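Local coordinates for protein BlEst2 (Bacillus licheniformis, PDB 6WPX) that probably hydrolyses ester bonds as a lipase-type alpha/beta hydrolase and is caught here in its propeptide form, which carries an autoinhibitory C-terminal domain, at residues G295-L300 against I369-K374; V316-N321 against F379-T384. All blocks are in the same frame, centred on the assembly; numbering follows the deposited sequence.

Interaction 1: residues G295-L300 against I369-K374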
# COMPACT_ATOMS: atom_id res chain seq x y z
N GLY A 295 14.10 0.97 14.78
CA GLY A 295 15.20 1.67 15.42
C GLY A 295 16.41 1.66 14.52
O GLY A 295 16.30 1.49 13.31
N GLU A 296 17.56 1.81 15.14
CA GLU A 296 18.85 1.79 14.48
C GLU A 296 19.69 0.77 15.20
O GLU A 296 19.50 0.51 16.40
CB GLU A 296 19.50 3.17 14.55
CG GLU A 296 18.93 4.13 13.52
CD GLU A 296 19.39 5.58 13.60
OE1 GLU A 296 19.93 5.99 14.64
OE2 GLU A 296 19.18 6.31 12.60
N ASN A 297 20.60 0.15 14.44
CA ASN A 297 21.50 -0.86 14.97
C ASN A 297 22.89 -0.62 14.40
O ASN A 297 23.09 -0.62 13.19
CB ASN A 297 20.99 -2.25 14.61
CG ASN A 297 21.90 -3.38 15.01
OD1 ASN A 297 22.64 -3.29 15.99
ND2 ASN A 297 21.82 -4.49 14.30
N HIS A 298 23.86 -0.42 15.29
CA HIS A 298 25.26 -0.18 14.91
C HIS A 298 26.13 -1.43 15.14
O HIS A 298 27.32 -1.38 14.88
CB HIS A 298 25.82 1.02 15.68
CG HIS A 298 25.20 2.33 15.28
ND1 HIS A 298 23.94 2.69 15.72
CD2 HIS A 298 25.68 3.31 14.49
CE1 HIS A 298 23.71 3.88 15.20
NE2 HIS A 298 24.73 4.30 14.46
N GLY A 299 25.53 -2.51 15.63
CA GLY A 299 26.23 -3.77 15.89
C GLY A 299 25.26 -4.91 16.09
O GLY A 299 24.76 -5.49 15.12
N LEU A 300 24.98 -5.22 17.35
CA LEU A 300 24.03 -6.26 17.68
C LEU A 300 22.75 -5.62 18.23
O LEU A 300 22.81 -4.80 19.15
CB LEU A 300 24.61 -7.23 18.73
CG LEU A 300 23.63 -8.27 19.32
CD1 LEU A 300 23.20 -9.30 18.30
CD2 LEU A 300 24.22 -8.94 20.55
N ILE A 369 14.61 -12.03 18.16
CA ILE A 369 15.28 -11.84 16.89
C ILE A 369 16.57 -11.11 17.20
O ILE A 369 16.62 -10.29 18.12
CB ILE A 369 14.41 -11.11 15.81
CG1 ILE A 369 15.08 -11.23 14.39
CG2 ILE A 369 14.18 -9.64 16.18
CD1 ILE A 369 14.17 -11.40 13.28
N ALA A 370 17.62 -11.40 16.44
CA ALA A 370 18.90 -10.74 16.60
C ALA A 370 19.43 -10.38 15.23
O ALA A 370 19.39 -11.19 14.31
CB ALA A 370 19.88 -11.63 17.36
N SER A 371 19.90 -9.14 15.08
CA SER A 371 20.53 -8.67 13.85
C SER A 371 21.93 -8.22 14.20
O SER A 371 22.11 -7.37 15.08
CB SER A 371 19.76 -7.50 13.24
OG SER A 371 20.36 -7.06 12.04
N SER A 372 22.93 -8.84 13.57
CA SER A 372 24.33 -8.50 13.78
C SER A 372 24.82 -7.86 12.49
O SER A 372 24.72 -8.46 11.43
CB SER A 372 25.15 -9.74 14.13
OG SER A 372 26.48 -9.39 14.47
N VAL A 373 25.26 -6.61 12.59
CA VAL A 373 25.72 -5.84 11.43
C VAL A 373 27.14 -5.33 11.63
O VAL A 373 27.56 -5.11 12.76
CB VAL A 373 24.73 -4.68 11.07
CG1 VAL A 373 23.39 -5.21 10.57
CG2 VAL A 373 24.54 -3.72 12.24
N LYS A 374 27.83 -5.07 10.52
CA LYS A 374 29.20 -4.49 10.50
C LYS A 374 29.08 -3.02 10.10
O LYS A 374 29.94 -2.22 10.47
CB LYS A 374 30.08 -5.21 9.49

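Interaction 2: residues V316-N321 against F379-T384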
# COMPACT_ATOMS: atom_id res chain seq x y z
N VAL A 316 8.09 -13.62 10.13
CA VAL A 316 9.07 -12.81 10.86
C VAL A 316 9.90 -12.07 9.84
O VAL A 316 10.48 -12.69 8.95
CB VAL A 316 9.92 -13.70 11.81
CG1 VAL A 316 10.87 -12.88 12.67
CG2 VAL A 316 9.05 -14.59 12.69
N HIS A 317 9.91 -10.75 9.93
CA HIS A 317 10.59 -9.91 8.96
C HIS A 317 11.50 -8.91 9.60
O HIS A 317 11.08 -8.17 10.49
CB HIS A 317 9.55 -9.16 8.10
CG HIS A 317 8.47 -10.04 7.61
ND1 HIS A 317 8.59 -10.73 6.42
CD2 HIS A 317 7.30 -10.38 8.19
CE1 HIS A 317 7.50 -11.47 6.32
NE2 HIS A 317 6.69 -11.29 7.36
N TRP A 318 12.74 -8.83 9.09
CA TRP A 318 13.67 -7.80 9.53
C TRP A 318 13.96 -6.94 8.29
O TRP A 318 14.69 -7.37 7.40
CB TRP A 318 14.95 -8.39 10.14
CG TRP A 318 15.87 -7.36 10.73
CD1 TRP A 318 16.82 -6.64 10.06
CD2 TRP A 318 15.93 -6.94 12.10
NE1 TRP A 318 17.48 -5.80 10.94
CE2 TRP A 318 16.94 -5.95 12.19
CE3 TRP A 318 15.19 -7.27 13.25
CZ2 TRP A 318 17.27 -5.34 13.41
CZ3 TRP A 318 15.50 -6.63 14.45
CH2 TRP A 318 16.55 -5.70 14.53
N LEU A 319 13.34 -5.77 8.21
CA LEU A 319 13.56 -4.83 7.09
C LEU A 319 14.74 -3.98 7.45
O LEU A 319 14.84 -3.53 8.58
CB LEU A 319 12.34 -3.94 6.83
CG LEU A 319 11.11 -4.61 6.21
CD1 LEU A 319 10.27 -5.34 7.28
CD2 LEU A 319 10.28 -3.58 5.49
N SER A 320 15.65 -3.79 6.49
CA SER A 320 16.88 -3.02 6.69
C SER A 320 17.24 -2.25 5.42
O SER A 320 16.73 -2.55 4.35
CB SER A 320 18.03 -3.97 7.04
OG SER A 320 19.25 -3.27 7.23
N ASN A 321 18.14 -1.27 5.54
CA ASN A 321 18.62 -0.52 4.38
C ASN A 321 19.75 -1.31 3.70
O ASN A 321 20.17 -0.94 2.61
CB ASN A 321 19.06 0.89 4.77
CG ASN A 321 20.09 0.93 5.85
OD1 ASN A 321 19.86 0.49 6.98
ND2 ASN A 321 21.22 1.54 5.55
N PHE A 379 16.28 -0.19 11.02
CA PHE A 379 15.49 -1.39 10.84
C PHE A 379 14.02 -1.21 11.16
O PHE A 379 13.62 -0.27 11.84
CB PHE A 379 16.08 -2.56 11.68
CG PHE A 379 15.80 -2.46 13.17
CD1 PHE A 379 14.63 -2.99 13.72
CD2 PHE A 379 16.70 -1.84 14.02
CE1 PHE A 379 14.37 -2.89 15.08
CE2 PHE A 379 16.45 -1.76 15.39
CZ PHE A 379 15.29 -2.27 15.91
N LEU A 380 13.23 -2.16 10.68
CA LEU A 380 11.82 -2.27 10.96
C LEU A 380 11.60 -3.76 11.10
O LEU A 380 11.85 -4.51 10.17
CB LEU A 380 10.96 -1.67 9.83
CG LEU A 380 9.44 -1.62 10.06
CD1 LEU A 380 9.09 -0.85 11.34
CD2 LEU A 380 8.74 -0.98 8.87
N PHE A 381 11.23 -4.18 12.31
CA PHE A 381 11.02 -5.58 12.69
C PHE A 381 9.55 -5.82 12.77
O PHE A 381 8.86 -5.14 13.52
CB PHE A 381 11.71 -5.86 14.05
CG PHE A 381 11.36 -7.21 14.63
CD1 PHE A 381 11.47 -8.37 13.86
CD2 PHE A 381 10.91 -7.33 15.94
CE1 PHE A 381 11.12 -9.62 14.38
CE2 PHE A 381 10.59 -8.58 16.48
CZ PHE A 381 10.71 -9.72 15.70
N ILE A 382 9.05 -6.81 12.00
CA ILE A 382 7.62 -7.08 11.95
C ILE A 382 7.37 -8.56 12.07
O ILE A 382 7.99 -9.37 11.37
CB ILE A 382 6.94 -6.50 10.66
CG1 ILE A 382 7.14 -4.98 10.55
CG2 ILE A 382 5.45 -6.87 10.53
CD1 ILE A 382 6.99 -4.46 9.15
N VAL A 383 6.41 -8.90 12.91
CA VAL A 383 5.93 -10.27 13.08
C VAL A 383 4.45 -10.27 12.72
O VAL A 383 3.71 -9.44 13.23
CB VAL A 383 6.17 -10.84 14.50
CG1 VAL A 383 5.67 -12.29 14.61
CG2 VAL A 383 7.64 -10.78 14.88
N THR A 384 4.02 -11.21 11.88
CA THR A 384 2.58 -11.35 11.64
C THR A 384 2.19 -12.66 12.31
O THR A 384 3.03 -13.55 12.43
CB THR A 384 2.17 -11.28 10.15
OG1 THR A 384 2.45 -12.55 9.56
CG2 THR A 384 2.85 -10.14 9.38

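Interaction 1: residues G295-L300 against I369-K374
An Asx turn at Asn297, set where the chain leaves edge strand 290-297 of one antiparallel sheet for edge strand 300-307 of the sheet facing it, meets Ser371 and Val373 at the end of strand 365-372. Asn297 OD1 closes the turn by accepting Gly299 N at 3.0 Å, the donor standing above the carbonyl plane. With CG anti to the backbone N (chi1 176°), the amide is carried across to the other segment. There ND2 donates to Ser371 O at 3.0 Å, a bent bond of 139° that also reaches the oxygen from above its plane. ND2 has a second partner in the carboxylate of Glu377, which takes Ser371 OG as well. The methyl CG2 of Val373 packs against this amide, 3.5 Å from ND2.

Gly299 O accepts Val373 N at 2.8 Å in a fairly straight bond of 162°, and Ser372 CA makes a CA-H...O contact with the same oxygen. Leu300 and Ser372 then start the antiparallel pairing as a non-hydrogen-bonded pair. On their face the apolar contact is slight: Leu300 CD1 rests 4.2 Å from Ala370 CB.

Interaction 2: residues V316-N321 against F379-T384
His317 with Ile382 and Leu319 with Leu380 form two hydrogen-bonded pairs of an antiparallel sheet, and their four backbone N-H groups meet four carbonyls across the buried strands. His317 N reaches Ile382 O at 2.8 Å, and Ile382 N returns to His317 O at 2.9 Å, nearly straight at 170° and in the carbonyl plane. Leu319 N to Leu380 O (2.8 Å) and Leu380 N to Leu319 O (3.0 Å) repeat the pattern.

Both ring nitrogens of His317 have hydroxyl partners: ND1 pairs with Ser356 OG, NE2 with Thr315 OG1, which also bonds Thr384 OG1. Trp318 NE1 is satisfied by the carboxylate of Glu377. The indole's six-membered ring makes an offset stack with Phe379, centroids 4.2 Å apart and planes at 15°; Phe379 CG sits between N and C of its own backbone (chi1 75°), which brings its ring over Trp318 CH2. Phe381 CB lies 3.8 Å from Trp318 CE3, and Val316 CG1 meets the Phe381 ring at its edge, 3.7 Å from CE1. A leucine in place of Trp318 would probably leave the Phe379 face without its stacking partner and Glu377 without one of its donors.

Strands 353-360 and 290-297 flank the pair; helices 163-169 and 218-224 pack on the Leu319 and Ile382 face, while strands 300-307 and 365-372 lie against the aromatic face.

Interactions 1 and 2 have centres about 12 Å apart and join two facing sheets of the C-terminal region. Gly295 O lies 2.8 Å from Phe379 N, a probable hydrogen bond that places strand 290-297 beside strand 377-386. Between the sheets, Ser371 CB packs 3.3 Å from Trp318 CZ2, and Ile369 CG2 lies 3.5 Å from Phe381 CZ. Glu377 ties the two polar networks together: OE2 takes Asn297 ND2 and Ser371 OG, whereas OE1 takes Trp318 NE1 and Ser320 OG. The centre of interaction 1 lies at the periphery, about 27 Å from the centre of the chain, whereas that of interaction 2 is deeper, about 16 Å from the same point, on the side facing the helices.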